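L-amino acid deaminase (Proteus vulgaris, PDB 5I39) probably catalyses the oxidative deamination of L-amino acids at the membrane, using a bound FAD as its redox cofactor. Local coordinates at residues M51-L61 and A384-K394; M247-T256 and I357-L367. All coordinates share one frame; numbering follows the deposited sequence. Where two conformers were deposited one is given.

Both contacts involve the six-stranded sheet of the FAD-binding Rossmann-type fold: helices lying on it in interaction 1, its own strand 357-360 and the start of 367-371 in interaction 2. Interaction 1 pairs helices 47-58 and 376-392 over a partly buried interface that runs from alanine and threonine packing at one end to a charged cluster round Arg59 at the other. Interaction 2 is more buried and mostly aliphatic: the end of helix 243-248 and the chain after it pack on strand 357-360 and the hairpin to strand 367-371, with one tyrosine hydroxyl bond crossing. The two meet directly where helix 376-392 packs on the 357-367 segment: Leu391 CD1 lies 3.2 Å from Gly366 O and Thr387 touches Ile358.

Interaction 1: M51-L61 and A384-K394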
loop_
_atom_site.group_PDB
_atom_site.type_symbol
_atom_site.label_atom_id
_atom_site.label_comp_id
_atom_site.label_asym_id
_atom_site.label_seq_id
_atom_site.Cartn_x
_atom_site.Cartn_y
_atom_site.Cartn_z
HETATM N N MSE A 51 3.182 -8.306 -6.025
HETATM C CA MSE A 51 1.926 -8.315 -6.783
HETATM C C MSE A 51 2.205 -8.319 -8.269
HETATM O O MSE A 51 1.514 -9.004 -9.031
HETATM C CB MSE A 51 1.029 -7.146 -6.378
HETATM C CG MSE A 51 0.557 -7.240 -4.921
HETATM SE SE MSE A 51 -0.446 -8.867 -4.491
HETATM C CE MSE A 51 -2.021 -8.422 -5.578
ATOM N N THR A 52 3.223 -7.578 -8.705
ATOM C CA THR A 52 3.601 -7.590 -10.119
ATOM C C THR A 52 4.082 -8.981 -10.541
ATOM O O THR A 52 3.697 -9.467 -11.601
ATOM C CB THR A 52 4.651 -6.512 -10.443
ATOM O OG1 THR A 52 4.168 -5.232 -10.020
ATOM C CG2 THR A 52 4.901 -6.439 -11.934
ATOM N N ALA A 53 4.903 -9.614 -9.710
ATOM C CA ALA A 53 5.377 -10.975 -9.979
ATOM C C ALA A 53 4.228 -11.969 -10.137
ATOM O O ALA A 53 4.222 -12.774 -11.065
ATOM C CB ALA A 53 6.320 -11.433 -8.880
ATOM N N ILE A 54 3.248 -11.897 -9.242
ATOM C CA ILE A 54 2.070 -12.758 -9.338
ATOM C C ILE A 54 1.353 -12.560 -10.678
ATOM O O ILE A 54 0.986 -13.528 -11.348
ATOM C CB ILE A 54 1.096 -12.489 -8.172
ATOM C CG1 ILE A 54 1.687 -13.023 -6.861
ATOM C CG2 ILE A 54 -0.266 -13.131 -8.421
ATOM C CD1 ILE A 54 1.057 -12.439 -5.613
ATOM N N ASN A 55 1.152 -11.300 -11.051
ATOM C CA ASN A 55 0.479 -10.980 -12.301
ATOM C C ASN A 55 1.227 -11.550 -13.515
ATOM O O ASN A 55 0.614 -12.102 -14.429
ATOM C CB ASN A 55 0.314 -9.466 -12.411
ATOM C CG ASN A 55 -0.605 -9.055 -13.544
ATOM O OD1 ASN A 55 -0.193 -9.011 -14.696
ATOM N ND2 ASN A 55 -1.851 -8.738 -13.218
ATOM N N LEU A 56 2.551 -11.438 -13.499
ATOM C CA LEU A 56 3.372 -11.960 -14.592
ATOM C C LEU A 56 3.356 -13.486 -14.695
ATOM O O LEU A 56 3.296 -14.024 -15.801
ATOM C CB LEU A 56 4.799 -11.448 -14.447
ATOM C CG LEU A 56 4.941 -9.945 -14.693
ATOM C CD1 LEU A 56 6.247 -9.442 -14.106
ATOM C CD2 LEU A 56 4.861 -9.605 -16.176
ATOM N N VAL A 57 3.387 -14.184 -13.561
ATOM C CA VAL A 57 3.320 -15.648 -13.580
ATOM C C VAL A 57 1.980 -16.124 -14.154
ATOM O O VAL A 57 1.934 -17.111 -14.888
ATOM C CB VAL A 57 3.596 -16.257 -12.187
ATOM C CG1 VAL A 57 3.249 -17.741 -12.139
ATOM C CG2 VAL A 57 5.052 -16.052 -11.808
ATOM N N GLU A 58 0.898 -15.411 -13.862
ATOM C CA GLU A 58 -0.401 -15.733 -14.460
ATOM C C GLU A 58 -0.410 -15.626 -15.986
ATOM O O GLU A 58 -1.205 -16.292 -16.641
ATOM C CB GLU A 58 -1.485 -14.838 -13.886
ATOM C CG GLU A 58 -1.805 -15.156 -12.439
ATOM C CD GLU A 58 -2.716 -14.141 -11.790
ATOM O OE1 GLU A 58 -2.911 -13.043 -12.353
ATOM O OE2 GLU A 58 -3.233 -14.446 -10.695
ATOM N N ARG A 59 0.471 -14.787 -16.536
ATOM C CA ARG A 59 0.660 -14.653 -17.982
ATOM C C ARG A 59 1.629 -15.679 -18.588
ATOM O O ARG A 59 1.933 -15.608 -19.778
ATOM C CB ARG A 59 1.133 -13.236 -18.310
ATOM C CG ARG A 59 0.192 -12.159 -17.822
ATOM C CD ARG A 59 0.656 -10.783 -18.251
ATOM N NE ARG A 59 -0.032 -9.739 -17.490
ATOM C CZ ARG A 59 -0.419 -8.544 -17.949
ATOM N NH1 ARG A 59 -0.237 -8.176 -19.220
ATOM N NH2 ARG A 59 -1.016 -7.700 -17.115
ATOM N N GLY A 60 2.108 -16.627 -17.786
ATOM C CA GLY A 60 2.956 -17.717 -18.266
ATOM C C GLY A 60 4.450 -17.451 -18.224
ATOM O O GLY A 60 5.223 -18.210 -18.806
ATOM N N LEU A 61 4.866 -16.394 -17.528
ATOM C CA LEU A 61 6.278 -16.010 -17.460
ATOM C C LEU A 61 6.909 -16.488 -16.163
ATOM O O LEU A 61 6.277 -16.438 -15.112
ATOM C CB LEU A 61 6.406 -14.491 -17.559
ATOM C CG LEU A 61 5.873 -13.889 -18.862
ATOM C CD1 LEU A 61 5.717 -12.382 -18.740
ATOM C CD2 LEU A 61 6.767 -14.244 -20.041
ATOM N N ALA A 384 0.074 -3.496 -10.310
ATOM C CA ALA A 384 0.735 -4.722 -10.774
ATOM C C ALA A 384 0.346 -5.056 -12.212
ATOM O O ALA A 384 1.205 -5.336 -13.050
ATOM C CB ALA A 384 0.380 -5.886 -9.868
ATOM N N GLU A 385 -0.955 -5.038 -12.489
ATOM C CA GLU A 385 -1.438 -5.310 -13.840
ATOM C C GLU A 385 -0.918 -4.277 -14.838
ATOM O O GLU A 385 -0.460 -4.638 -15.926
ATOM C CB GLU A 385 -2.959 -5.360 -13.891
ATOM C CG GLU A 385 -3.482 -5.733 -15.273
ATOM C CD GLU A 385 -4.986 -5.823 -15.367
ATOM O OE1 GLU A 385 -5.673 -5.599 -14.358
ATOM O OE2 GLU A 385 -5.484 -6.108 -16.471
ATOM N N LEU A 386 -1.013 -2.999 -14.477
ATOM C CA LEU A 386 -0.541 -1.932 -15.357
ATOM C C LEU A 386 0.956 -2.050 -15.642
ATOM O O LEU A 386 1.383 -1.856 -16.778
ATOM C CB LEU A 386 -0.868 -0.552 -14.781
ATOM C CG LEU A 386 -0.448 0.640 -15.656
ATOM C CD1 LEU A 386 -1.059 0.594 -17.056
ATOM C CD2 LEU A 386 -0.819 1.933 -14.955
ATOM N N THR A 387 1.738 -2.371 -14.617
ATOM C CA THR A 387 3.179 -2.535 -14.776
ATOM C C THR A 387 3.484 -3.644 -15.778
ATOM O O THR A 387 4.318 -3.474 -16.669
ATOM C CB THR A 387 3.838 -2.838 -13.425
ATOM O OG1 THR A 387 3.646 -1.723 -12.549
ATOM C CG2 THR A 387 5.324 -3.078 -13.573
ATOM N N ALA A 388 2.806 -4.776 -15.628
ATOM C CA ALA A 388 2.966 -5.887 -16.561
ATOM C C ALA A 388 2.515 -5.505 -17.976
ATOM O O ALA A 388 3.190 -5.845 -18.949
ATOM C CB ALA A 388 2.220 -7.112 -16.059
ATOM N N ASP A 389 1.398 -4.786 -18.089
ATOM C CA ASP A 389 0.920 -4.309 -19.393
ATOM C C ASP A 389 1.980 -3.445 -20.075
ATOM O O ASP A 389 2.266 -3.618 -21.262
ATOM C CB ASP A 389 -0.362 -3.475 -19.260
ATOM C CG ASP A 389 -1.570 -4.278 -18.801
ATOM O OD1 ASP A 389 -1.559 -5.522 -18.888
ATOM O OD2 ASP A 389 -2.545 -3.632 -18.361
ATOM N N LEU A 390 2.560 -2.514 -19.322
ATOM C CA LEU A 390 3.594 -1.632 -19.866
ATOM C C LEU A 390 4.844 -2.402 -20.265
ATOM O O LEU A 390 5.407 -2.161 -21.332
ATOM C CB LEU A 390 3.950 -0.532 -18.870
ATOM C CG LEU A 390 2.858 0.505 -18.596
ATOM C CD1 LEU A 390 3.312 1.443 -17.491
ATOM C CD2 LEU A 390 2.497 1.298 -19.839
ATOM N N LEU A 391 5.261 -3.345 -19.425
ATOM C CA LEU A 391 6.424 -4.178 -19.728
ATOM C C LEU A 391 6.243 -4.943 -21.036
ATOM O O LEU A 391 7.160 -5.025 -21.850
ATOM C CB LEU A 391 6.671 -5.170 -18.589
ATOM C CG LEU A 391 7.852 -6.140 -18.746
ATOM C CD1 LEU A 391 9.181 -5.395 -18.781
ATOM C CD2 LEU A 391 7.835 -7.171 -17.629
ATOM N N LEU A 392 5.048 -5.490 -21.224
ATOM C CA LEU A 392 4.771 -6.393 -22.332
ATOM C C LEU A 392 4.197 -5.698 -23.567
ATOM O O LEU A 392 4.008 -6.343 -24.598
ATOM C CB LEU A 392 3.844 -7.514 -21.848
ATOM C CG LEU A 392 4.407 -8.334 -20.676
ATOM C CD1 LEU A 392 3.367 -9.305 -20.142
ATOM C CD2 LEU A 392 5.684 -9.081 -21.042
ATOM N N GLY A 393 3.942 -4.393 -23.485
ATOM C CA GLY A 393 3.367 -3.650 -24.604
ATOM C C GLY A 393 1.906 -3.948 -24.886
ATOM O O GLY A 393 1.443 -3.740 -26.009
ATOM N N LYS A 394 1.185 -4.423 -23.871
ATOM C CA LYS A 394 -0.237 -4.733 -23.988
ATOM C C LYS A 394 -1.042 -3.448 -23.868
ATOM O O LYS A 394 -0.612 -2.498 -23.215
ATOM C CB LYS A 394 -0.655 -5.709 -22.877
ATOM C CG LYS A 394 -2.047 -6.308 -23.031
ATOM C CD LYS A 394 -2.415 -7.195 -21.852
ATOM C CE LYS A 394 -3.839 -7.713 -21.958
ATOM N NZ LYS A 394 -4.238 -8.471 -20.742
#
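Arg59, just past the last turn of helix 47-58, grips Asp389 of helix 376-392 end-on: NH1 and NH2 both donate to OD1, with Arg59 NH2 2.9 Å from Asp389 OD1. The oxygen lies in the guanidinium plane, while the carboxylate is turned 57° against it and NH2 arrives from above the carboxylate. A second double grip, side-on, sends Arg59 NE and NH2 to Asn55 OD1 (NE to OD1 2.9 Å). Four bonds thus fix the guanidinium, and Val397 N binds the other oxygen of Asp389. Ala388 CB sits against one guanidinium face and also touches Asn55 OD1 at 3.4 Å.

Apolar contacts flank this cluster. Leu56 CD2 meets Ala388 CB at 3.6 Å, Leu392 CD1 lies 3.6 Å from Arg59 CD, and Leu61 and Leu392 reach tip to tip. At the other end Ala384 CB presses on Met51 O (3.4 Å), the small residue letting the backbones come close. Thr52 OG1, anti to the carbonyl carbon (chi1 -55°), bonds back to Leu48 O, and CG2 is left to meet Thr387 CG2 at 3.8 Å.

The axes of segments 51-58 and 384-392 approach to 8.3 Å and cross at -57°. Helix 47-58 rests on strand 63-66 through Ala53 and Leu56 and on helix 189-199 through Ile54; Thr387 and Leu391 seat helix 376-392 on strand 367-371.

Interaction 2: M247-T256 and I357-L367; sequences MQNLNVDVPT and IISEVKEYPGL
Tyr364 OH donates to Leu250 O at 2.8 Å, tilted 23° from the carbonyl plane, while Leu250 CB lies against the same ring, 3.7 Å from Tyr364 CE2. Val252 CG2 reaches the ring edge, in its plane, 3.8 Å from Tyr364 CE2. That methyl also rests on the chain of Glu363, which bends at chi2 (86°) and carries OE1 to the hydroxyl of Tyr406. Val252 CG2 and Val361 CG1 meet tip to tip at 4.1 Å. Selenomethionine Met247, folded at chi2 and chi3, brings CE to 4.0 Å from Val361 CG1 and slides SE past Leu367 CD2. Farther along, Val254 CG1 packs on Ile357 CD1 at 3.7 Å, beside Pro255 O.

Behind this shell, a Schellman motif ends helix 243-248: Val252 N bonds to Met247 O and Asn251 N to Gln248 O, with Asn251 at positive phi. Leu250 N also reaches Met247 O, from the opposite face to Val252 N. Arg244 clamps Asp253 OD1 and Val254 O. In segment 357-367, type I (361-364) and type II (364-367) turns, with Gly366 at positive phi, set Tyr364 and Leu367; Ile357 and Ser359 pair with strand 367-371, whose Ile369 touches Met247, Val254 and Val361.

The chemistry is mainly van der Waals; the tyrosine hydroxyl bond is the one directional link across the two segments, and Pro255 O, if its modelled conformer holds, is buried with no partner found.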
loop_
_atom_site.group_PDB
_atom_site.type_symbol
_atom_site.label_atom_id
_atom_site.label_comp_id
_atom_site.label_asym_id
_atom_site.label_seq_id
_atom_site.Cartn_x
_atom_site.Cartn_y
_atom_site.Cartn_z
HETATM N N MSE A 247 17.805 3.783 -10.024
HETATM C CA MSE A 247 17.737 4.373 -11.364
HETATM C C MSE A 247 18.821 5.400 -11.610
HETATM O O MSE A 247 19.310 5.507 -12.741
HETATM C CB MSE A 247 16.357 4.967 -11.626
HETATM C CG MSE A 247 15.230 3.926 -11.662
HETATM SE SE MSE A 247 15.533 2.399 -12.869
HETATM C CE MSE A 247 15.947 3.377 -14.525
ATOM N N GLN A 248 19.223 6.152 -10.582
ATOM C CA GLN A 248 20.322 7.121 -10.715
ATOM C C GLN A 248 21.620 6.453 -11.171
ATOM O O GLN A 248 22.386 7.027 -11.950
ATOM C CB GLN A 248 20.553 7.892 -9.407
ATOM C CG GLN A 248 19.816 9.218 -9.355
ATOM C CD GLN A 248 19.782 9.828 -7.971
ATOM O OE1 GLN A 248 19.922 9.131 -6.970
ATOM N NE2 GLN A 248 19.583 11.140 -7.908
ATOM N N ASN A 249 21.867 5.235 -10.691
ATOM C CA ASN A 249 23.049 4.472 -11.126
ATOM C C ASN A 249 22.986 4.023 -12.592
ATOM O O ASN A 249 24.006 3.673 -13.171
ATOM C CB ASN A 249 23.293 3.270 -10.211
ATOM C CG ASN A 249 23.710 3.677 -8.809
ATOM O OD1 ASN A 249 24.361 4.701 -8.616
ATOM N ND2 ASN A 249 23.347 2.872 -7.827
ATOM N N LEU A 250 21.782 4.027 -13.165
ATOM C CA LEU A 250 21.556 3.841 -14.602
ATOM C C LEU A 250 21.389 5.172 -15.369
ATOM O O LEU A 250 20.980 5.173 -16.532
ATOM C CB LEU A 250 20.323 2.954 -14.794
ATOM C CG LEU A 250 20.397 1.547 -14.193
ATOM C CD1 LEU A 250 19.044 0.871 -14.295
ATOM C CD2 LEU A 250 21.456 0.692 -14.870
ATOM N N ASN A 251 21.733 6.287 -14.725
ATOM C CA ASN A 251 21.632 7.639 -15.299
ATOM C C ASN A 251 20.212 8.046 -15.715
ATOM O O ASN A 251 20.013 8.698 -16.741
ATOM C CB ASN A 251 22.629 7.812 -16.459
ATOM C CG ASN A 251 24.061 7.507 -16.047
ATOM O OD1 ASN A 251 24.505 7.916 -14.974
ATOM N ND2 ASN A 251 24.793 6.795 -16.899
ATOM N N VAL A 252 19.234 7.656 -14.897
ATOM C CA VAL A 252 17.835 8.040 -15.089
ATOM C C VAL A 252 17.339 8.682 -13.800
ATOM O O VAL A 252 17.436 8.079 -12.728
ATOM C CB VAL A 252 16.956 6.820 -15.441
ATOM C CG1 VAL A 252 15.478 7.195 -15.542
ATOM C CG2 VAL A 252 17.427 6.182 -16.739
ATOM N N ASP A 253 16.791 9.890 -13.919
ATOM C CA ASP A 253 16.237 10.619 -12.782
ATOM C C ASP A 253 14.795 10.191 -12.514
ATOM O O ASP A 253 13.953 10.228 -13.409
ATOM C CB ASP A 253 16.271 12.126 -13.032
ATOM C CG ASP A 253 15.741 12.916 -11.849
ATOM O OD1 ASP A 253 16.407 12.935 -10.796
ATOM O OD2 ASP A 253 14.645 13.498 -11.964
ATOM N N VAL A 254 14.527 9.793 -11.274
ATOM C CA VAL A 254 13.170 9.487 -10.813
ATOM C C VAL A 254 12.865 10.522 -9.727
ATOM O O VAL A 254 13.448 10.437 -8.641
ATOM C CB VAL A 254 13.059 8.056 -10.249
ATOM C CG1 VAL A 254 11.631 7.751 -9.814
ATOM C CG2 VAL A 254 13.505 7.040 -11.289
ATOM N N PRO A 255 11.997 11.525 -10.013
ATOM C CA PRO A 255 11.720 12.529 -8.991
ATOM C C PRO A 255 10.832 11.982 -7.868
ATOM O O PRO A 255 9.623 11.791 -8.044
ATOM C CB PRO A 255 11.027 13.646 -9.770
ATOM C CG PRO A 255 10.359 12.955 -10.893
ATOM C CD PRO A 255 11.173 11.731 -11.218
ATOM N N THR A 256 11.465 11.698 -6.739
ATOM C CA THR A 256 10.764 11.403 -5.504
ATOM C C THR A 256 11.425 12.213 -4.407
ATOM O O THR A 256 12.616 12.543 -4.491
ATOM C CB THR A 256 10.779 9.905 -5.127
ATOM O OG1 THR A 256 12.123 9.441 -4.941
ATOM C CG2 THR A 256 10.096 9.067 -6.197
ATOM N N ILE A 357 4.507 6.497 -9.814
ATOM C CA ILE A 357 5.317 6.343 -11.022
ATOM C C ILE A 357 5.225 4.876 -11.428
ATOM O O ILE A 357 5.790 3.998 -10.772
ATOM C CB ILE A 357 6.771 6.819 -10.840
ATOM C CG1 ILE A 357 6.777 8.318 -10.499
ATOM C CG2 ILE A 357 7.566 6.569 -12.116
ATOM C CD1 ILE A 357 8.128 8.888 -10.108
ATOM N N ILE A 358 4.467 4.639 -12.494
ATOM C CA ILE A 358 4.230 3.308 -13.048
ATOM C C ILE A 358 4.484 3.514 -14.529
ATOM O O ILE A 358 3.634 4.063 -15.227
ATOM C CB ILE A 358 2.786 2.818 -12.814
ATOM C CG1 ILE A 358 2.422 2.849 -11.322
ATOM C CG2 ILE A 358 2.620 1.406 -13.367
ATOM C CD1 ILE A 358 0.928 2.865 -11.066
ATOM N N SER A 359 5.661 3.125 -15.007
ATOM C CA SER A 359 6.152 3.684 -16.261
ATOM C C SER A 359 7.181 2.834 -16.968
ATOM O O SER A 359 7.977 2.145 -16.336
ATOM C CB SER A 359 6.780 5.052 -15.972
ATOM O OG SER A 359 7.085 5.765 -17.160
ATOM N N GLU A 360 7.181 2.936 -18.297
ATOM C CA GLU A 360 8.322 2.527 -19.095
ATOM C C GLU A 360 9.469 3.505 -18.869
ATOM O O GLU A 360 9.277 4.626 -18.390
ATOM C CB GLU A 360 7.973 2.513 -20.581
ATOM C CG GLU A 360 6.888 1.525 -20.961
ATOM C CD GLU A 360 6.645 1.478 -22.457
ATOM O OE1 GLU A 360 7.575 1.095 -23.198
ATOM O OE2 GLU A 360 5.529 1.822 -22.895
ATOM N N VAL A 361 10.661 3.058 -19.242
ATOM C CA VAL A 361 11.877 3.853 -19.154
ATOM C C VAL A 361 12.480 3.823 -20.552
ATOM O O VAL A 361 13.000 2.795 -20.985
ATOM C CB VAL A 361 12.848 3.283 -18.096
ATOM C CG1 VAL A 361 14.139 4.093 -18.035
ATOM C CG2 VAL A 361 12.182 3.264 -16.726
ATOM N N LYS A 362 12.399 4.947 -21.260
ATOM C CA LYS A 362 12.850 5.016 -22.660
ATOM C C LYS A 362 14.337 4.669 -22.832
ATOM O O LYS A 362 14.729 4.112 -23.851
ATOM C CB LYS A 362 12.518 6.379 -23.293
ATOM C CG LYS A 362 13.244 7.589 -22.716
ATOM C CD LYS A 362 12.831 8.895 -23.393
ATOM C CE LYS A 362 11.375 9.263 -23.136
ATOM N NZ LYS A 362 11.048 10.653 -23.559
ATOM N N GLU A 363 15.140 4.963 -21.812
ATOM C CA GLU A 363 16.572 4.665 -21.819
ATOM C C GLU A 363 16.876 3.157 -21.778
ATOM O O GLU A 363 17.947 2.727 -22.211
ATOM C CB GLU A 363 17.261 5.363 -20.636
ATOM C CG GLU A 363 17.227 6.893 -20.681
ATOM C CD GLU A 363 15.967 7.521 -20.093
ATOM O OE1 GLU A 363 14.979 6.805 -19.809
ATOM O OE2 GLU A 363 15.959 8.756 -19.929
ATOM N N TYR A 364 15.937 2.370 -21.249
ATOM C CA TYR A 364 16.102 0.924 -21.082
ATOM C C TYR A 364 14.855 0.161 -21.522
ATOM O O TYR A 364 14.033 -0.217 -20.686
ATOM C CB TYR A 364 16.434 0.603 -19.620
ATOM C CG TYR A 364 17.748 1.205 -19.197
ATOM C CD1 TYR A 364 18.950 0.537 -19.425
ATOM C CD2 TYR A 364 17.797 2.471 -18.612
ATOM C CE1 TYR A 364 20.161 1.100 -19.057
ATOM C CE2 TYR A 364 19.005 3.046 -18.248
ATOM C CZ TYR A 364 20.183 2.355 -18.473
ATOM O OH TYR A 364 21.388 2.913 -18.115
ATOM N N PRO A 365 14.706 -0.076 -22.840
ATOM C CA PRO A 365 13.651 -0.971 -23.319
ATOM C C PRO A 365 13.682 -2.309 -22.572
ATOM O O PRO A 365 14.757 -2.865 -22.350
ATOM C CB PRO A 365 13.998 -1.156 -24.799
ATOM C CG PRO A 365 14.698 0.102 -25.167
ATOM C CD PRO A 365 15.483 0.500 -23.953
ATOM N N GLY A 366 12.510 -2.780 -22.151
ATOM C CA GLY A 366 12.394 -3.985 -21.325
ATOM C C GLY A 366 12.430 -3.740 -19.824
ATOM O O GLY A 366 12.322 -4.688 -19.051
ATOM N N LEU A 367 12.579 -2.481 -19.406
ATOM C CA LEU A 367 12.576 -2.120 -17.989
ATOM C C LEU A 367 11.373 -1.240 -17.683
ATOM O O LEU A 367 11.097 -0.279 -18.397
ATOM C CB LEU A 367 13.869 -1.399 -17.598
ATOM C CG LEU A 367 14.039 -1.134 -16.089
ATOM C CD1 LEU A 367 15.495 -1.284 -15.668
ATOM C CD2 LEU A 367 13.512 0.230 -15.676
#